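PDB 6NXI: FAD:protein FMN transferase from Vibrio cholerae, which probably transfers the FMN moiety of FAD, with magnesium as cofactor, to the hydroxyl group of a threonine in target flavoproteins. Local coordinates for residues L59-V73 / N140-L153. Residues are numbered along the deposited sequence; the frame is centred on the assembly and turned at random. Where two conformers were deposited one is given.
With FAD (flavin-adenine dinucleotide), chain B.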
loop_
_atom_site.group_PDB
_atom_site.type_symbol
_atom_site.label_atom_id
_atom_site.label_comp_id
_atom_site.label_asym_id
_atom_site.label_seq_id
_atom_site.Cartn_x
_atom_site.Cartn_y
_atom_site.Cartn_z
ATOM N N LEU A 59 8.547 10.060 -10.861
ATOM C CA LEU A 59 7.613 9.103 -11.479
ATOM C C LEU A 59 6.763 9.818 -12.520
ATOM O O LEU A 59 6.502 9.202 -13.564
ATOM C CB LEU A 59 6.722 8.501 -10.398
ATOM C CG LEU A 59 5.650 7.558 -10.918
ATOM C CD1 LEU A 59 6.262 6.316 -11.482
ATOM C CD2 LEU A 59 4.685 7.213 -9.771
ATOM N N SER A 60 6.334 11.052 -12.272
ATOM C CA SER A 60 5.474 11.743 -13.280
ATOM C C SER A 60 6.337 12.061 -14.495
ATOM O O SER A 60 5.866 11.898 -15.616
ATOM C CB SER A 60 4.831 12.946 -12.727
ATOM O OG SER A 60 3.862 12.542 -11.750
ATOM N N ARG A 61 7.585 12.449 -14.264
ATOM C CA ARG A 61 8.478 12.702 -15.427
ATOM C C ARG A 61 8.658 11.404 -16.223
ATOM O O ARG A 61 8.747 11.505 -17.487
ATOM C CB ARG A 61 9.771 13.356 -14.945
ATOM C CG ARG A 61 9.494 14.755 -14.415
ATOM C CD ARG A 61 10.759 15.483 -14.083
ATOM N NE ARG A 61 11.117 15.315 -12.694
ATOM C CZ ARG A 61 12.155 14.601 -12.221
ATOM N NH1 ARG A 61 12.968 13.921 -13.025
ATOM N NH2 ARG A 61 12.335 14.556 -10.922
ATOM N N PHE A 62 8.716 10.232 -15.592
ATOM C CA PHE A 62 8.759 8.947 -16.333
ATOM C C PHE A 62 7.452 8.756 -17.114
ATOM O O PHE A 62 7.491 8.304 -18.260
ATOM C CB PHE A 62 9.038 7.758 -15.431
ATOM C CG PHE A 62 9.074 6.446 -16.161
ATOM C CD1 PHE A 62 10.012 6.224 -17.167
ATOM C CD2 PHE A 62 8.156 5.453 -15.894
ATOM C CE1 PHE A 62 10.057 5.013 -17.834
ATOM C CE2 PHE A 62 8.203 4.247 -16.574
ATOM C CZ PHE A 62 9.165 4.020 -17.535
ATOM N N ASN A 63 6.319 9.030 -16.477
ATOM C CA ASN A 63 4.999 8.911 -17.148
ATOM C C ASN A 63 4.980 9.861 -18.346
ATOM O O ASN A 63 4.356 9.472 -19.361
ATOM C CB ASN A 63 3.859 9.126 -16.151
ATOM C CG ASN A 63 3.799 7.987 -15.156
ATOM O OD1 ASN A 63 4.299 6.895 -15.430
ATOM N ND2 ASN A 63 3.198 8.239 -13.991
ATOM N N GLN A 64 5.600 11.038 -18.249
ATOM C CA GLN A 64 5.625 12.043 -19.355
ATOM C C GLN A 64 6.637 11.654 -20.433
ATOM O O GLN A 64 6.495 12.147 -21.578
ATOM C CB GLN A 64 5.891 13.439 -18.808
ATOM C CG GLN A 64 4.767 13.913 -17.910
ATOM C CD GLN A 64 5.246 14.904 -16.887
ATOM O OE1 GLN A 64 6.259 15.570 -17.100
ATOM N NE2 GLN A 64 4.539 14.989 -15.763
ATOM N N HIS A 65 7.576 10.772 -20.119
ATOM C CA HIS A 65 8.648 10.313 -21.052
ATOM C C HIS A 65 8.037 9.437 -22.164
ATOM O O HIS A 65 7.226 8.579 -21.842
ATOM C CB HIS A 65 9.694 9.616 -20.186
ATOM C CG HIS A 65 10.867 9.072 -20.917
ATOM N ND1 HIS A 65 11.874 9.897 -21.363
ATOM C CD2 HIS A 65 11.239 7.801 -21.202
ATOM C CE1 HIS A 65 12.815 9.162 -21.910
ATOM N NE2 HIS A 65 12.457 7.878 -21.854
ATOM N N THR A 66 8.406 9.609 -23.447
ATOM C CA THR A 66 7.725 8.884 -24.568
ATOM C C THR A 66 8.628 7.828 -25.234
ATOM O O THR A 66 8.081 6.766 -25.628
ATOM C CB THR A 66 7.075 9.897 -25.511
ATOM O OG1 THR A 66 8.042 10.866 -25.908
ATOM C CG2 THR A 66 5.908 10.591 -24.848
ATOM N N SER A 67 9.963 8.031 -25.213
ATOM C CA SER A 67 11.014 7.118 -25.740
ATOM C C SER A 67 10.985 5.745 -25.064
ATOM O O SER A 67 10.653 5.685 -23.824
ATOM C CB SER A 67 12.397 7.699 -25.548
ATOM O OG SER A 67 12.423 9.096 -25.758
ATOM N N SER A 68 11.381 4.726 -25.841
ATOM C CA SER A 68 11.910 3.398 -25.437
ATOM C C SER A 68 13.194 3.574 -24.618
ATOM O O SER A 68 13.623 2.599 -24.012
ATOM C CB SER A 68 12.215 2.555 -26.676
ATOM O OG SER A 68 11.107 1.770 -27.081
ATOM N N GLU A 69 13.829 4.762 -24.681
ATOM C CA GLU A 69 15.191 4.994 -24.109
ATOM C C GLU A 69 15.143 4.979 -22.591
ATOM O O GLU A 69 14.194 5.473 -21.963
ATOM C CB GLU A 69 15.874 6.269 -24.616
ATOM C CG GLU A 69 16.192 6.243 -26.118
ATOM C CD GLU A 69 17.425 5.479 -26.603
ATOM O OE1 GLU A 69 17.944 4.615 -25.875
ATOM O OE2 GLU A 69 17.895 5.769 -27.732
ATOM N N PRO A 70 16.160 4.362 -21.938
ATOM C CA PRO A 70 16.127 4.203 -20.478
ATOM C C PRO A 70 16.068 5.563 -19.770
ATOM O O PRO A 70 16.615 6.553 -20.240
ATOM C CB PRO A 70 17.405 3.408 -20.167
ATOM C CG PRO A 70 17.709 2.708 -21.479
ATOM C CD PRO A 70 17.333 3.717 -22.539
ATOM N N PHE A 71 15.284 5.610 -18.689
ATOM C CA PHE A 71 15.051 6.836 -17.908
ATOM C C PHE A 71 15.594 6.610 -16.488
ATOM O O PHE A 71 15.092 5.752 -15.717
ATOM C CB PHE A 71 13.549 7.130 -17.945
ATOM C CG PHE A 71 13.150 8.368 -17.204
ATOM C CD1 PHE A 71 13.020 9.593 -17.828
ATOM C CD2 PHE A 71 12.872 8.289 -15.855
ATOM C CE1 PHE A 71 12.609 10.709 -17.113
ATOM C CE2 PHE A 71 12.529 9.422 -15.129
ATOM C CZ PHE A 71 12.356 10.614 -15.764
ATOM N N ALA A 72 16.628 7.360 -16.116
ATOM C CA ALA A 72 17.300 7.160 -14.824
ATOM C C ALA A 72 16.399 7.652 -13.690
ATOM O O ALA A 72 15.718 8.682 -13.833
ATOM C CB ALA A 72 18.635 7.853 -14.822
ATOM N N VAL A 73 16.379 6.873 -12.617
ATOM C CA VAL A 73 15.610 7.171 -11.391
ATOM C C VAL A 73 16.504 6.973 -10.165
ATOM O O VAL A 73 17.611 6.360 -10.222
ATOM C CB VAL A 73 14.338 6.309 -11.322
ATOM C CG1 VAL A 73 13.383 6.611 -12.477
ATOM C CG2 VAL A 73 14.684 4.829 -11.264
ATOM N N ASN A 140 20.019 1.205 -13.122
ATOM C CA ASN A 140 19.345 2.259 -12.318
ATOM C C ASN A 140 18.348 3.036 -13.194
ATOM O O ASN A 140 18.176 4.265 -12.973
ATOM C CB ASN A 140 20.395 3.168 -11.684
ATOM C CG ASN A 140 21.308 2.384 -10.768
ATOM O OD1 ASN A 140 20.900 1.355 -10.227
ATOM N ND2 ASN A 140 22.523 2.864 -10.558
ATOM N N THR A 141 17.740 2.369 -14.176
ATOM C CA THR A 141 16.805 3.028 -15.122
ATOM C C THR A 141 15.542 2.188 -15.259
ATOM O O THR A 141 15.544 0.962 -14.960
ATOM C CB THR A 141 17.429 3.297 -16.510
ATOM O OG1 THR A 141 17.459 2.042 -17.177
ATOM C CG2 THR A 141 18.814 3.892 -16.401
ATOM N N LEU A 142 14.501 2.878 -15.692
ATOM C CA LEU A 142 13.235 2.284 -16.157
ATOM C C LEU A 142 13.120 2.490 -17.664
ATOM O O LEU A 142 13.463 3.586 -18.133
ATOM C CB LEU A 142 12.064 3.002 -15.471
ATOM C CG LEU A 142 12.085 3.089 -13.951
ATOM C CD1 LEU A 142 10.768 3.695 -13.473
ATOM C CD2 LEU A 142 12.318 1.730 -13.321
ATOM N N SER A 143 12.500 1.526 -18.357
ATOM C CA SER A 143 12.105 1.739 -19.771
ATOM C C SER A 143 10.668 1.268 -19.978
ATOM O O SER A 143 10.182 0.382 -19.229
ATOM C CB SER A 143 13.067 1.129 -20.783
ATOM O OG SER A 143 13.620 -0.085 -20.315
ATOM N N LYS A 144 10.018 1.912 -20.926
ATOM C CA LYS A 144 8.622 1.601 -21.295
ATOM C C LYS A 144 8.605 1.409 -22.803
ATOM O O LYS A 144 9.163 2.289 -23.479
ATOM C CB LYS A 144 7.686 2.716 -20.828
ATOM C CG LYS A 144 8.086 4.127 -21.236
ATOM C CD LYS A 144 7.453 5.241 -20.405
ATOM C CE LYS A 144 6.195 5.791 -21.023
ATOM N NZ LYS A 144 5.699 6.951 -20.254
ATOM N N ASP A 145 8.054 0.284 -23.267
ATOM C CA ASP A 145 8.137 -0.106 -24.701
ATOM C C ASP A 145 6.952 0.523 -25.417
ATOM O O ASP A 145 6.868 0.384 -26.654
ATOM C CB ASP A 145 8.226 -1.615 -24.892
ATOM C CG ASP A 145 6.986 -2.404 -24.529
ATOM O OD1 ASP A 145 5.908 -1.788 -24.228
ATOM O OD2 ASP A 145 7.106 -3.638 -24.553
ATOM N N ILE A 146 6.079 1.200 -24.676
ATOM C CA ILE A 146 4.985 2.013 -25.285
ATOM C C ILE A 146 4.998 3.380 -24.611
ATOM O O ILE A 146 5.208 3.497 -23.396
ATOM C CB ILE A 146 3.593 1.345 -25.232
ATOM C CG1 ILE A 146 3.125 1.003 -23.816
ATOM C CG2 ILE A 146 3.552 0.106 -26.115
ATOM C CD1 ILE A 146 1.664 0.664 -23.737
ATOM N N PRO A 147 4.800 4.454 -25.405
ATOM C CA PRO A 147 4.885 5.828 -24.909
ATOM C C PRO A 147 3.848 6.228 -23.852
ATOM O O PRO A 147 4.137 7.088 -23.070
ATOM C CB PRO A 147 4.748 6.697 -26.175
ATOM C CG PRO A 147 4.128 5.792 -27.213
ATOM C CD PRO A 147 4.559 4.389 -26.860
ATOM N N GLU A 148 2.667 5.613 -23.849
ATOM C CA GLU A 148 1.525 6.104 -23.043
ATOM C C GLU A 148 1.523 5.424 -21.667
ATOM O O GLU A 148 0.531 5.641 -20.918
ATOM C CB GLU A 148 0.200 5.809 -23.763
ATOM C CG GLU A 148 0.126 6.361 -25.175
ATOM C CD GLU A 148 0.661 5.469 -26.291
ATOM O OE1 GLU A 148 1.253 4.392 -25.997
ATOM O OE2 GLU A 148 0.453 5.847 -27.491
ATOM N N LEU A 149 2.489 4.538 -21.396
ATOM C CA LEU A 149 2.524 3.735 -20.143
ATOM C C LEU A 149 2.471 4.732 -18.994
ATOM O O LEU A 149 3.166 5.742 -19.070
ATOM C CB LEU A 149 3.777 2.854 -20.033
ATOM C CG LEU A 149 3.614 1.646 -19.104
ATOM C CD1 LEU A 149 2.815 0.543 -19.765
ATOM C CD2 LEU A 149 4.955 1.120 -18.679
ATOM N N TYR A 150 1.653 4.471 -17.981
ATOM C CA TYR A 150 1.517 5.388 -16.824
ATOM C C TYR A 150 1.579 4.524 -15.567
ATOM O O TYR A 150 0.691 3.710 -15.331
ATOM C CB TYR A 150 0.210 6.161 -16.945
ATOM C CG TYR A 150 -0.037 7.271 -15.953
ATOM C CD1 TYR A 150 -0.203 7.015 -14.596
ATOM C CD2 TYR A 150 -0.125 8.599 -16.355
ATOM C CE1 TYR A 150 -0.401 8.040 -13.695
ATOM C CE2 TYR A 150 -0.331 9.637 -15.454
ATOM C CZ TYR A 150 -0.510 9.353 -14.113
ATOM O OH TYR A 150 -0.699 10.404 -13.252
ATOM N N VAL A 151 2.672 4.636 -14.830
ATOM C CA VAL A 151 2.930 3.818 -13.611
ATOM C C VAL A 151 2.383 4.612 -12.430
ATOM O O VAL A 151 2.624 5.830 -12.331
ATOM C CB VAL A 151 4.442 3.549 -13.444
ATOM C CG1 VAL A 151 4.731 2.887 -12.131
ATOM C CG2 VAL A 151 4.988 2.713 -14.594
ATOM N N ASP A 152 1.665 3.905 -11.571
ATOM C CA ASP A 152 1.020 4.415 -10.346
ATOM C C ASP A 152 1.584 3.611 -9.178
ATOM O O ASP A 152 1.465 2.371 -9.205
ATOM C CB ASP A 152 -0.470 4.182 -10.498
ATOM C CG ASP A 152 -1.300 4.570 -9.297
ATOM O OD1 ASP A 152 -0.748 4.999 -8.300
ATOM O OD2 ASP A 152 -2.534 4.462 -9.422
ATOM N N LEU A 153 2.289 4.253 -8.242
ATOM C CA LEU A 153 2.832 3.526 -7.089
ATOM C C LEU A 153 1.982 3.786 -5.840
ATOM O O LEU A 153 2.475 3.522 -4.754
ATOM C CB LEU A 153 4.300 3.907 -6.870
ATOM C CG LEU A 153 5.186 3.624 -8.084
ATOM C CD1 LEU A 153 6.605 4.128 -7.848
ATOM C CD2 LEU A 153 5.177 2.146 -8.406
HETATM P PA FAD B . -4.164 0.310 -1.720
HETATM O O1A FAD B . -5.312 -0.613 -1.513
HETATM O O2A FAD B . -2.907 0.096 -0.974
HETATM O O5B FAD B . -3.808 0.398 -3.275
HETATM C C5B FAD B . -4.859 0.959 -4.108
HETATM C C4B FAD B . -4.310 2.003 -5.048
HETATM O O4B FAD B . -3.316 1.456 -5.950
HETATM C C3B FAD B . -5.402 2.596 -5.937
HETATM O O3B FAD B . -5.943 3.767 -5.325
HETATM C C2B FAD B . -4.668 2.868 -7.256
HETATM O O2B FAD B . -3.971 4.093 -7.207
HETATM C C1B FAD B . -3.677 1.712 -7.305
HETATM N N9A FAD B . -4.160 0.471 -7.871
HETATM C C8A FAD B . -5.481 0.067 -8.106
HETATM N N7A FAD B . -5.543 -1.181 -8.505
HETATM C C5A FAD B . -4.238 -1.623 -8.597
HETATM C C6A FAD B . -3.687 -2.849 -8.998
HETATM N N6A FAD B . -4.410 -3.932 -9.337
HETATM N N1A FAD B . -2.346 -2.960 -8.915
HETATM C C2A FAD B . -1.624 -1.880 -8.556
HETATM N N3A FAD B . -2.037 -0.671 -8.151
HETATM C C4A FAD B . -3.379 -0.611 -8.206
HETATM N N1 FAD B . -3.728 11.322 -3.143
HETATM C C2 FAD B . -4.129 12.619 -3.379
HETATM O O2 FAD B . -5.346 12.905 -3.410
HETATM N N3 FAD B . -3.233 13.625 -3.553
HETATM C C4 FAD B . -1.879 13.413 -3.529
HETATM O O4 FAD B . -1.098 14.334 -3.721
HETATM C C4X FAD B . -1.420 12.071 -3.309
HETATM N N5 FAD B . -0.125 11.832 -3.296
HETATM C C5X FAD B . 0.292 10.537 -3.093
HETATM C C6 FAD B . 1.673 10.255 -3.099
HETATM C C7 FAD B . 2.178 8.987 -2.901
HETATM C C7M FAD B . 3.672 8.757 -2.914
HETATM C C8 FAD B . 1.265 7.931 -2.665
HETATM C C8M FAD B . 1.742 6.518 -2.454
HETATM C C9 FAD B . -0.108 8.196 -2.661
HETATM C C9A FAD B . -0.621 9.485 -2.862
HETATM N N10 FAD B . -1.989 9.780 -2.891
HETATM C C10 FAD B . -2.436 11.070 -3.113
HETATM C "C1'" FAD B . -2.978 8.722 -2.590
HETATM C "C2'" FAD B . -3.235 7.775 -3.705
HETATM O "O2'" FAD B . -3.816 8.453 -4.815
HETATM C "C3'" FAD B . -4.208 6.684 -3.225
HETATM O "O3'" FAD B . -5.469 7.206 -2.871
HETATM C "C4'" FAD B . -3.746 5.932 -1.991
HETATM O "O4'" FAD B . -2.348 5.705 -2.080
HETATM C "C5'" FAD B . -4.540 4.658 -1.779
HETATM O "O5'" FAD B . -3.902 3.908 -0.716
HETATM P P FAD B . -4.662 2.675 -0.079
HETATM O O1P FAD B . -6.061 2.991 0.204
HETATM O O2P FAD B . -3.677 2.211 0.971
HETATM O O3P FAD B . -4.677 1.748 -1.369
HETATM O O HOH W 1 2.088 11.054 -13.218
HETATM O O HOH W 2 1.782 8.570 -19.408
HETATM O O HOH W 3 8.066 3.838 -25.407
HETATM O O HOH W 4 11.579 4.231 -21.719
#
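Phe62 is clamped between Leu142 and Lys144, where the end of helix 58-64 packs on strand 141-144, the middle strand of a small three-stranded antiparallel sheet in this ApbE-family protein. Both contacts are CH-pi: Leu142 CB lies 4.0 Å from the Phe62 ring centroid and Lys144 CD 3.9 Å from it over the opposite face, each displaced toward the rim. Val151 CG2 closes in near the ring plane, and Leu135 of strand 135-138 adds to this apolar core. Farther up the helix, Leu59 CD1 meets Val151 CG1 while CD2 reaches Leu153.

Beyond the ring, Lys144 bends at its third torsion (chi3 -94°), bringing the ammonium to the helix terminus. NZ donates to His65 O at 2.7 Å, in that carbonyl's plane, and to Phe62 O and Leu149 O, so one ammonium, bonded to three backbone carbonyls, ties the helix end to the turn 146-149. The Phe62 carbonyl also accepts from His65 N.

The solvent side is looser. Thr66 and Pro147 meet mainly through Thr66 O and Pro147 CB, and water bridges Thr66 O to Lys144 O; another water joins Ser67 O and Glu69 O to Lys144 N.

Regular strand pairing begins at the hydrogen-bonded pair Phe71-Leu142, whose N-H groups each reach the other's carbonyl; 71-72 is an outer strand of the three-stranded sheet.

In the FAD pocket, Asp152 OD2 accepts from the ribose hydroxyl O2B at 2.7 Å. Two residues earlier in the chain, Tyr150 offers its ring to the Asn63 amide, which stacks on it with planes 20° apart and ND2 3.5 Å above the ring centre. ND2 donates to Val151 O almost in the amide plane, whereas Val151 N approaches Asn63 OD1 at 2.8 Å from 41° above the carbonyl plane.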